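Local coordinates for protein heme peroxidase (Bacteroides thetaiotaomicron, PDB 2GVK) that probably acts as a dye-decolorizing peroxidase that uses heme and hydrogen peroxide to oxidise dyes and other substrates, at residues Val25-Tyr30 / Ala247-Ala252; Phe111-Lys116 / Ser126-Lys131; Ser138-His143 / Gly260-Gly265. All coordinates share one frame; numbering follows the deposited sequence. Where two conformers were deposited one is given.

Contact 1 (Val25-Tyr30 / Ala247-Ala252). With EDO (1,2-ethanediol), chain H.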
loop_
_atom_site.group_PDB
_atom_site.type_symbol
_atom_site.label_atom_id
_atom_site.label_comp_id
_atom_site.label_asym_id
_atom_site.label_seq_id
_atom_site.Cartn_x
_atom_site.Cartn_y
_atom_site.Cartn_z
ATOM N N VAL A 25 -19.246 2.823 -3.545
ATOM C CA VAL A 25 -20.516 2.671 -2.832
ATOM C C VAL A 25 -21.647 2.270 -3.753
ATOM O O VAL A 25 -21.706 2.679 -4.879
ATOM C CB VAL A 25 -20.910 4.002 -2.062
ATOM C CG1 VAL A 25 -21.172 5.129 -3.024
ATOM C CG2 VAL A 25 -22.125 3.775 -1.159
ATOM N N ILE A 26 -22.524 1.414 -3.235
ATOM C CA ILE A 26 -23.758 1.063 -3.899
ATOM C C ILE A 26 -24.894 1.394 -2.967
ATOM O O ILE A 26 -24.863 1.031 -1.779
ATOM C CB ILE A 26 -23.841 -0.440 -4.246
ATOM C CG1 ILE A 26 -22.746 -0.831 -5.226
ATOM C CG2 ILE A 26 -25.204 -0.747 -4.839
ATOM C CD1 ILE A 26 -22.744 -2.289 -5.592
ATOM N N PHE A 27 -25.832 2.189 -3.455
ATOM C CA PHE A 27 -27.103 2.462 -2.731
ATOM C C PHE A 27 -28.232 1.755 -3.472
ATOM O O PHE A 27 -28.502 2.063 -4.639
ATOM C CB PHE A 27 -27.431 3.960 -2.679
ATOM C CG PHE A 27 -26.361 4.809 -2.057
ATOM C CD1 PHE A 27 -26.331 5.018 -0.699
ATOM C CD2 PHE A 27 -25.460 5.510 -2.859
ATOM C CE1 PHE A 27 -25.394 5.883 -0.144
ATOM C CE2 PHE A 27 -24.530 6.338 -2.305
ATOM C CZ PHE A 27 -24.527 6.549 -0.942
ATOM N N ILE A 28 -28.896 0.820 -2.803
ATOM C CA ILE A 28 -30.044 0.128 -3.386
ATOM C C ILE A 28 -31.299 0.341 -2.537
ATOM O O ILE A 28 -31.289 0.110 -1.341
ATOM C CB ILE A 28 -29.779 -1.385 -3.510
ATOM C CG1 ILE A 28 -28.723 -1.649 -4.578
ATOM C CG2 ILE A 28 -31.024 -2.097 -3.854
ATOM C CD1 ILE A 28 -28.198 -3.060 -4.574
ATOM N N VAL A 29 -32.374 0.797 -3.181
ATOM C CA VAL A 29 -33.663 0.876 -2.554
ATOM C C VAL A 29 -34.603 -0.075 -3.277
ATOM O O VAL A 29 -34.724 -0.037 -4.506
ATOM C CB VAL A 29 -34.233 2.309 -2.578
ATOM C CG1 VAL A 29 -35.644 2.346 -2.016
ATOM C CG2 VAL A 29 -33.329 3.228 -1.792
ATOM N N TYR A 30 -35.204 -0.969 -2.504
ATOM C CA TYR A 30 -36.146 -1.949 -3.003
ATOM C C TYR A 30 -37.542 -1.652 -2.481
ATOM O O TYR A 30 -37.703 -1.204 -1.343
ATOM C CB TYR A 30 -35.780 -3.330 -2.486
ATOM C CG TYR A 30 -34.588 -4.008 -3.125
ATOM C CD1 TYR A 30 -34.595 -4.331 -4.457
ATOM C CD2 TYR A 30 -33.581 -4.561 -2.331
ATOM C CE1 TYR A 30 -33.568 -5.099 -5.026
ATOM C CE2 TYR A 30 -32.557 -5.315 -2.891
ATOM C CZ TYR A 30 -32.560 -5.573 -4.238
ATOM O OH TYR A 30 -31.589 -6.371 -4.794
ATOM N N ALA A 247 -23.109 11.375 4.541
ATOM C CA ALA A 247 -22.389 11.456 3.266
ATOM C C ALA A 247 -23.102 12.306 2.215
ATOM O O ALA A 247 -24.320 12.480 2.254
ATOM C CB ALA A 247 -22.097 10.067 2.725
ATOM N N ASN A 248 -22.318 12.848 1.289
ATOM C CA ASN A 248 -22.830 13.340 0.021
ATOM C C ASN A 248 -22.046 12.755 -1.152
ATOM O O ASN A 248 -21.172 13.423 -1.723
ATOM C CB ASN A 248 -22.761 14.865 -0.020
ATOM C CG ASN A 248 -23.806 15.521 0.867
ATOM O OD1 ASN A 248 -24.920 15.791 0.433
ATOM N ND2 ASN A 248 -23.443 15.781 2.111
HETATM N N MSE A 249 -22.365 11.506 -1.495
HETATM C CA MSE A 249 -21.541 10.702 -2.391
HETATM C C MSE A 249 -21.812 11.080 -3.833
HETATM O O MSE A 249 -22.955 11.092 -4.273
HETATM C CB MSE A 249 -21.838 9.215 -2.207
HETATM C CG MSE A 249 -21.458 8.671 -0.846
HETATM SE SE MSE A 249 -19.669 9.238 -0.318
HETATM C CE MSE A 249 -18.657 8.028 -1.364
ATOM N N PRO A 250 -20.749 11.380 -4.566
ATOM C CA PRO A 250 -20.870 11.668 -5.976
ATOM C C PRO A 250 -21.404 10.477 -6.790
ATOM O O PRO A 250 -21.060 9.339 -6.521
ATOM C CB PRO A 250 -19.418 11.963 -6.400
ATOM C CG PRO A 250 -18.726 12.334 -5.192
ATOM C CD PRO A 250 -19.384 11.632 -4.068
ATOM N N PHE A 251 -22.239 10.769 -7.777
ATOM C CA PHE A 251 -22.563 9.806 -8.833
ATOM C C PHE A 251 -22.730 10.567 -10.141
ATOM O O PHE A 251 -23.025 11.778 -10.137
ATOM C CB PHE A 251 -23.805 8.988 -8.502
ATOM C CG PHE A 251 -25.079 9.778 -8.480
ATOM C CD1 PHE A 251 -25.538 10.348 -7.306
ATOM C CD2 PHE A 251 -25.867 9.860 -9.599
ATOM C CE1 PHE A 251 -26.775 11.030 -7.273
ATOM C CE2 PHE A 251 -27.069 10.542 -9.579
ATOM C CZ PHE A 251 -27.528 11.113 -8.379
ATOM N N ALA A 252 -22.475 9.899 -11.258
ATOM C CA ALA A 252 -22.555 10.582 -12.543
ATOM C C ALA A 252 -22.596 9.689 -13.719
ATOM O O ALA A 252 -21.997 8.599 -13.718
ATOM C CB ALA A 252 -21.353 11.532 -12.700
HETATM C C1 EDO H . -27.921 17.930 3.398
HETATM O O1 EDO H . -29.142 17.404 2.799
HETATM C C2 EDO H . -26.716 17.766 2.440
HETATM O O2 EDO H . -25.455 17.746 3.204
#

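Contact 2 (Phe111-Lys116 / Ser126-Lys131). With EDO (1,2-ethanediol), chain J.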
loop_
_atom_site.group_PDB
_atom_site.type_symbol
_atom_site.label_atom_id
_atom_site.label_comp_id
_atom_site.label_asym_id
_atom_site.label_seq_id
_atom_site.Cartn_x
_atom_site.Cartn_y
_atom_site.Cartn_z
ATOM N N PHE A 111 -30.215 -0.744 1.205
ATOM C CA PHE A 111 -28.879 -1.299 1.427
ATOM C C PHE A 111 -27.861 -0.273 1.032
ATOM O O PHE A 111 -27.917 0.280 -0.081
ATOM C CB PHE A 111 -28.674 -2.611 0.620
ATOM C CG PHE A 111 -29.534 -3.739 1.080
ATOM C CD1 PHE A 111 -29.223 -4.438 2.218
ATOM C CD2 PHE A 111 -30.699 -4.076 0.393
ATOM C CE1 PHE A 111 -30.024 -5.481 2.656
ATOM C CE2 PHE A 111 -31.507 -5.138 0.835
ATOM C CZ PHE A 111 -31.169 -5.826 1.954
ATOM N N HIS A 112 -26.949 0.022 1.965
ATOM C CA HIS A 112 -25.867 0.966 1.747
ATOM C C HIS A 112 -24.565 0.177 1.872
ATOM O O HIS A 112 -24.179 -0.234 2.969
ATOM C CB HIS A 112 -25.969 2.100 2.771
ATOM C CG HIS A 112 -24.827 3.076 2.737
ATOM N ND1 HIS A 112 -24.437 3.802 3.856
ATOM C CD2 HIS A 112 -24.036 3.490 1.726
ATOM C CE1 HIS A 112 -23.443 4.604 3.526
ATOM N NE2 HIS A 112 -23.161 4.421 2.246
ATOM N N ILE A 113 -23.920 -0.065 0.716
ATOM C CA ILE A 113 -22.794 -0.971 0.612
ATOM C C ILE A 113 -21.546 -0.171 0.239
ATOM O O ILE A 113 -21.553 0.557 -0.740
ATOM C CB ILE A 113 -23.034 -2.054 -0.490
ATOM C CG1 ILE A 113 -24.472 -2.554 -0.465
ATOM C CG2 ILE A 113 -22.058 -3.199 -0.317
ATOM C CD1 ILE A 113 -24.800 -3.603 -1.536
ATOM N N ARG A 114 -20.485 -0.338 1.032
ATOM C CA ARG A 114 -19.219 0.429 0.911
ATOM C C ARG A 114 -18.019 -0.526 0.952
ATOM O O ARG A 114 -17.992 -1.416 1.774
ATOM C CB ARG A 114 -19.083 1.404 2.106
ATOM C CG ARG A 114 -20.072 2.519 2.140
ATOM C CD ARG A 114 -19.933 3.363 3.408
ATOM N NE ARG A 114 -20.703 2.789 4.523
ATOM C CZ ARG A 114 -21.015 3.455 5.642
ATOM N NH1 ARG A 114 -20.643 4.717 5.796
ATOM N NH2 ARG A 114 -21.739 2.857 6.591
ATOM N N ALA A 115 -16.978 -0.248 0.147
ATOM C CA ALA A 115 -15.720 -0.979 0.247
ATOM C C ALA A 115 -14.624 -0.282 -0.522
ATOM O O ALA A 115 -14.887 0.567 -1.383
ATOM C CB ALA A 115 -15.881 -2.394 -0.259
ATOM N N LYS A 116 -13.405 -0.730 -0.300
ATOM C CA LYS A 116 -12.248 -0.169 -1.019
ATOM C C LYS A 116 -12.215 -0.593 -2.478
ATOM O O LYS A 116 -11.519 0.034 -3.297
ATOM C CB LYS A 116 -10.927 -0.540 -0.311
ATOM C CG LYS A 116 -10.661 0.311 0.916
ATOM C CD LYS A 116 -9.255 0.110 1.460
ATOM N N SER A 126 -24.916 -9.016 -5.150
ATOM C CA SER A 126 -25.377 -10.129 -5.960
ATOM C C SER A 126 -26.007 -11.212 -5.073
ATOM O O SER A 126 -26.987 -11.841 -5.457
ATOM C CB SER A 126 -24.228 -10.708 -6.817
ATOM O OG SER A 126 -23.320 -11.466 -6.039
ATOM N N ILE A 127 -25.454 -11.401 -3.886
ATOM C CA ILE A 127 -25.995 -12.386 -2.970
ATOM C C ILE A 127 -27.366 -11.909 -2.444
ATOM O O ILE A 127 -28.297 -12.694 -2.358
ATOM C CB ILE A 127 -25.009 -12.696 -1.843
ATOM C CG1 ILE A 127 -23.764 -13.409 -2.434
ATOM C CG2 ILE A 127 -25.663 -13.564 -0.789
ATOM C CD1 ILE A 127 -22.564 -13.389 -1.549
ATOM N N LEU A 128 -27.496 -10.599 -2.190
ATOM C CA LEU A 128 -28.805 -10.012 -1.808
ATOM C C LEU A 128 -29.835 -10.245 -2.921
ATOM O O LEU A 128 -30.974 -10.619 -2.657
ATOM C CB LEU A 128 -28.680 -8.507 -1.533
ATOM C CG LEU A 128 -27.868 -8.096 -0.322
ATOM C CD1 LEU A 128 -27.721 -6.572 -0.288
ATOM C CD2 LEU A 128 -28.498 -8.602 0.963
ATOM N N ASP A 129 -29.408 -10.043 -4.171
ATOM C CA ASP A 129 -30.282 -10.262 -5.334
ATOM C C ASP A 129 -30.811 -11.697 -5.332
ATOM O O ASP A 129 -32.011 -11.934 -5.494
ATOM C CB ASP A 129 -29.496 -9.968 -6.626
ATOM C CG ASP A 129 -30.314 -10.239 -7.907
ATOM O OD1 ASP A 129 -31.538 -9.917 -7.947
ATOM O OD2 ASP A 129 -29.697 -10.716 -8.910
ATOM N N GLU A 130 -29.906 -12.645 -5.140
ATOM C CA GLU A 130 -30.255 -14.060 -5.105
ATOM C C GLU A 130 -31.193 -14.397 -3.950
ATOM O O GLU A 130 -32.189 -15.097 -4.132
ATOM C CB GLU A 130 -28.988 -14.914 -4.998
ATOM C CG GLU A 130 -28.131 -14.893 -6.264
ATOM C CD GLU A 130 -26.684 -15.390 -6.034
ATOM O OE1 GLU A 130 -26.337 -15.769 -4.875
ATOM O OE2 GLU A 130 -25.897 -15.349 -7.002
ATOM N N LYS A 131 -30.880 -13.896 -2.768
ATOM C CA LYS A 131 -31.668 -14.211 -1.584
ATOM C C LYS A 131 -33.054 -13.575 -1.619
ATOM O O LYS A 131 -34.016 -14.124 -1.043
ATOM C CB LYS A 131 -30.926 -13.773 -0.319
ATOM C CG LYS A 131 -29.768 -14.662 0.082
ATOM C CD LYS A 131 -29.139 -14.136 1.430
ATOM C CE LYS A 131 -28.036 -15.038 1.938
ATOM N NZ LYS A 131 -28.555 -16.385 2.262
HETATM C C1 EDO J . -35.011 -9.109 -9.696
HETATM O O1 EDO J . -35.241 -7.691 -9.660
HETATM C C2 EDO J . -33.634 -9.365 -10.264
HETATM O O2 EDO J . -33.132 -10.635 -9.864
#

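Contact 3 (Ser138-His143 / Gly260-Gly265)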
loop_
_atom_site.group_PDB
_atom_site.type_symbol
_atom_site.label_atom_id
_atom_site.label_comp_id
_atom_site.label_asym_id
_atom_site.label_seq_id
_atom_site.Cartn_x
_atom_site.Cartn_y
_atom_site.Cartn_z
ATOM N N SER A 138 -36.676 -3.335 -7.803
ATOM C CA SER A 138 -35.782 -2.177 -7.671
ATOM C C SER A 138 -36.524 -0.860 -7.813
ATOM O O SER A 138 -37.222 -0.647 -8.790
ATOM C CB SER A 138 -34.692 -2.229 -8.724
ATOM O OG SER A 138 -33.764 -1.178 -8.524
ATOM N N VAL A 139 -36.372 0.015 -6.816
ATOM C CA VAL A 139 -36.827 1.377 -6.909
ATOM C C VAL A 139 -35.694 2.263 -7.427
ATOM O O VAL A 139 -35.893 3.058 -8.313
ATOM C CB VAL A 139 -37.342 1.909 -5.531
ATOM C CG1 VAL A 139 -37.684 3.375 -5.617
ATOM C CG2 VAL A 139 -38.526 1.115 -5.085
ATOM N N ASP A 140 -34.506 2.106 -6.857
ATOM C CA ASP A 140 -33.324 2.822 -7.333
ATOM C C ASP A 140 -32.063 2.067 -6.991
ATOM O O ASP A 140 -31.962 1.446 -5.927
ATOM C CB ASP A 140 -33.229 4.220 -6.706
ATOM C CG ASP A 140 -32.041 5.005 -7.233
ATOM O OD1 ASP A 140 -32.079 5.373 -8.421
ATOM O OD2 ASP A 140 -30.997 5.108 -6.513
ATOM N N GLU A 141 -31.122 2.076 -7.922
ATOM C CA GLU A 141 -29.735 1.683 -7.640
ATOM C C GLU A 141 -28.818 2.759 -8.147
ATOM O O GLU A 141 -28.916 3.177 -9.305
ATOM C CB GLU A 141 -29.379 0.351 -8.294
ATOM C CG GLU A 141 -27.952 -0.100 -8.006
ATOM C CD GLU A 141 -27.670 -1.559 -8.424
ATOM O OE1 GLU A 141 -28.632 -2.353 -8.566
ATOM O OE2 GLU A 141 -26.478 -1.891 -8.643
ATOM N N THR A 142 -27.996 3.275 -7.258
ATOM C CA THR A 142 -27.028 4.286 -7.607
ATOM C C THR A 142 -25.649 3.848 -7.155
ATOM O O THR A 142 -25.468 3.340 -6.026
ATOM C CB THR A 142 -27.380 5.651 -6.962
ATOM O OG1 THR A 142 -28.677 6.080 -7.418
ATOM C CG2 THR A 142 -26.356 6.704 -7.334
ATOM N N HIS A 143 -24.675 4.010 -8.045
ATOM C CA HIS A 143 -23.297 3.716 -7.726
ATOM C C HIS A 143 -22.547 4.998 -7.514
ATOM O O HIS A 143 -22.597 5.892 -8.345
ATOM C CB HIS A 143 -22.649 2.933 -8.846
ATOM C CG HIS A 143 -23.322 1.644 -9.143
ATOM N ND1 HIS A 143 -23.118 0.954 -10.313
ATOM C CD2 HIS A 143 -24.252 0.948 -8.453
ATOM C CE1 HIS A 143 -23.866 -0.138 -10.311
ATOM N NE2 HIS A 143 -24.567 -0.159 -9.196
ATOM N N GLY A 260 -24.640 14.180 -10.019
ATOM C CA GLY A 260 -25.461 14.150 -8.812
ATOM C C GLY A 260 -24.729 13.891 -7.509
ATOM O O GLY A 260 -23.548 13.555 -7.484
ATOM N N THR A 261 -25.452 14.134 -6.418
ATOM C CA THR A 261 -25.008 13.836 -5.077
ATOM C C THR A 261 -26.052 12.928 -4.444
ATOM O O THR A 261 -27.256 13.226 -4.476
ATOM C CB THR A 261 -24.898 15.120 -4.229
ATOM O OG1 THR A 261 -23.802 15.904 -4.679
ATOM C CG2 THR A 261 -24.702 14.787 -2.771
ATOM N N TYR A 262 -25.608 11.803 -3.900
ATOM C CA TYR A 262 -26.482 10.942 -3.147
ATOM C C TYR A 262 -26.280 11.245 -1.673
ATOM O O TYR A 262 -25.242 10.922 -1.095
ATOM C CB TYR A 262 -26.188 9.452 -3.457
ATOM C CG TYR A 262 -27.347 8.515 -3.142
ATOM C CD1 TYR A 262 -27.669 8.204 -1.823
ATOM C CD2 TYR A 262 -28.140 7.968 -4.156
ATOM C CE1 TYR A 262 -28.728 7.402 -1.521
ATOM C CE2 TYR A 262 -29.213 7.142 -3.853
ATOM C CZ TYR A 262 -29.507 6.884 -2.517
ATOM O OH TYR A 262 -30.563 6.051 -2.177
ATOM N N PHE A 263 -27.233 11.974 -1.102
ATOM C CA PHE A 263 -27.208 12.301 0.302
ATOM C C PHE A 263 -27.673 11.138 1.123
ATOM O O PHE A 263 -28.723 10.530 0.833
ATOM C CB PHE A 263 -28.116 13.503 0.591
ATOM C CG PHE A 263 -28.308 13.762 2.049
ATOM C CD1 PHE A 263 -27.359 14.436 2.765
ATOM C CD2 PHE A 263 -29.390 13.247 2.722
ATOM C CE1 PHE A 263 -27.508 14.636 4.174
ATOM C CE2 PHE A 263 -29.534 13.450 4.122
ATOM C CZ PHE A 263 -28.595 14.159 4.812
ATOM N N ILE A 264 -26.913 10.814 2.168
ATOM C CA ILE A 264 -27.348 9.846 3.140
ATOM C C ILE A 264 -26.915 10.339 4.532
ATOM O O ILE A 264 -25.764 10.705 4.741
ATOM C CB ILE A 264 -26.794 8.426 2.823
ATOM C CG1 ILE A 264 -27.296 7.417 3.830
ATOM C CG2 ILE A 264 -25.257 8.437 2.764
ATOM C CD1 ILE A 264 -27.182 6.013 3.372
ATOM N N GLY A 265 -27.874 10.410 5.446
ATOM C CA GLY A 265 -27.647 10.944 6.776
ATOM C C GLY A 265 -28.195 10.022 7.835
ATOM O O GLY A 265 -29.392 9.684 7.818
HETATM O O HOH W 1 -30.751 4.095 -4.081
#

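Contact 1 (Val25-Tyr30 / Ala247-Ala252)
F27 and V25 of strand 24-32 close on the side chain of M249, a selenomethionine on strand 245-253, and the contact is tight only at this point. M249 CG comes up to the rim of the F27 ring, 3.7 Å from F27 CZ and near the ring plane. M249 CB lies in that plane, 3.9 Å from F27 CE2, so the thioether chain meets the ring at its edge, crossing the F27 side chain at about a right angle. The chain bends at its second and third torsions (chi2 -47°, chi3 -78°), which brings its terminal CE back to within 4.2 Å of V25 CG1. In the same strand V25 CG2 sits 3.6 Å above the F27 ring plane, toward its rim; V25 was modelled in two conformers, so both of its contacts here are less certain. The F27 ring also stacks with Y262 and meets the nearly parallel ring of H112. The looser, partly exposed side is that of N248, whose side chain turns away from strand 24-32. Its ND2 donates to O2 of a 1,2-ethanediol at 3.0 Å (N-H...O 151°) and also hydrogen-bonds D158 OD2, in the GxxDG signature of DyP peroxidases. With an alanine here, D158 OD2 would probably lose this amide donor and the carboxylate would be less firmly oriented. Neighbouring residues of one strand thus serve two chemistries: M249 gives apolar, undirected packing between the two halves of the barrel, and N248 gives directed polar bonds on the opposite side.

Contact 2 (Phe111-Lys116 / Ser126-Lys131)
F111 and L128 carry this contact, joining strand 109-115 to helix 118-131 through apolar packing alone. The main interaction is CH-pi: L128 CD1 lies over one face of the F111 ring, 3.7 Å from its centroid and 15° off the ring normal. The other methyl, L128 CD2, reaches the far part of the same ring, 3.9 Å from F111 CE1, so the leucine fork spans the ring from its root toward its tip. The two side chains come from opposite directions; L128 CG stands anti to its carbonyl carbon (chi1 -67°), which aims the fork at the strand. Plain aliphatic packing adds I113 CD1, 4.3 Å from L128 CD1, with C121 and A125 of the helix also against I113. L128 also touches V45 and M52 of helix 38-59. Polar bonds of the helix lie off this contact. D129 OD1 accepts from O2 of a 1,2-ethanediol at 2.6 Å, a molecule that also bonds S255 O of the second subunit, and D129 OD2 bonds Y259 OH of that subunit, while K131 NZ makes a salt bridge to D44 of helix 38-59. Strand 109-115, this helix and strand 136-145 form the second, split beta-alpha-beta unit of a ferredoxin-like domain, with both of its helices packed on one face of the sheet, as in DyP peroxidases.

Contact 3 (Ser138-His143 / Gly260-Gly265)
A single water bridges the D140 carboxylate and the Y262 hydroxyl across the contact, hydrogen-bonded to both: it lies 2.6 Å from D140 OD2 and 2.7 Å from Y262 OH. The carboxylate also meets the ring directly, D140 OD2 lying in the ring plane at its edge, 3.8 Å from Y262 CE2, with the two planes only 22° apart. The tyrosine thus presents a ring hydrogen to an oxygen that T142 OG1 and the water also bond, T142 OG1 donating to the syn lone pair of D140 OD2 at 2.7 Å. With D140 OD1 in a salt bridge to K192, both oxygens are occupied and the rotation of the group is fixed; the nearby lysine would be expected to favour the ionised carboxylate. T142 also packs against the ring, its CB approaching Y262 CD2 obliquely at 3.7 Å. D140 CG is anti to the backbone N (chi1 -177°), which carries the carboxylate alongside T142 OG1. V190 and K192 of strand 186-195 also touch Y262. On the other face of strand 136-145, H143 NE2 gives E141 OE2 a nearly straight bond of 2.6 Å (171°), in the plane of the imidazole but on the anti side of the carboxylate; E141 OE1 hydrogen-bonds S255 OG of the second subunit. V139 and D140 both face V29, a classic beta bulge at the corner where the strand turns. Side chains, largely buried, that bridge strands of the two ferredoxin-like halves in this way belong to the beta-barrel of DyP peroxidases.

From the N terminus, strand 24-32 supplies the first half of contact 1, which closes only at 247-252 after 216 intervening residues. Contact 2 opens at 111-116, closes at 126-131 and is nested inside that long loop, settling a helix on the N-terminal half. Contact 3 opens next, at 138-143, and closes at 260-265 beyond the end of contact 1, so the two cross. Their centres lie about 4 Å apart, strands 24-32 and 136-145 being neighbours, as are 245-253 and 258-267. Contacts 1 and 3 join the N- and C-terminal halves through the barrel interior; backbone pairing of 25-30 with 111-116 connects contact 1 to contact 2.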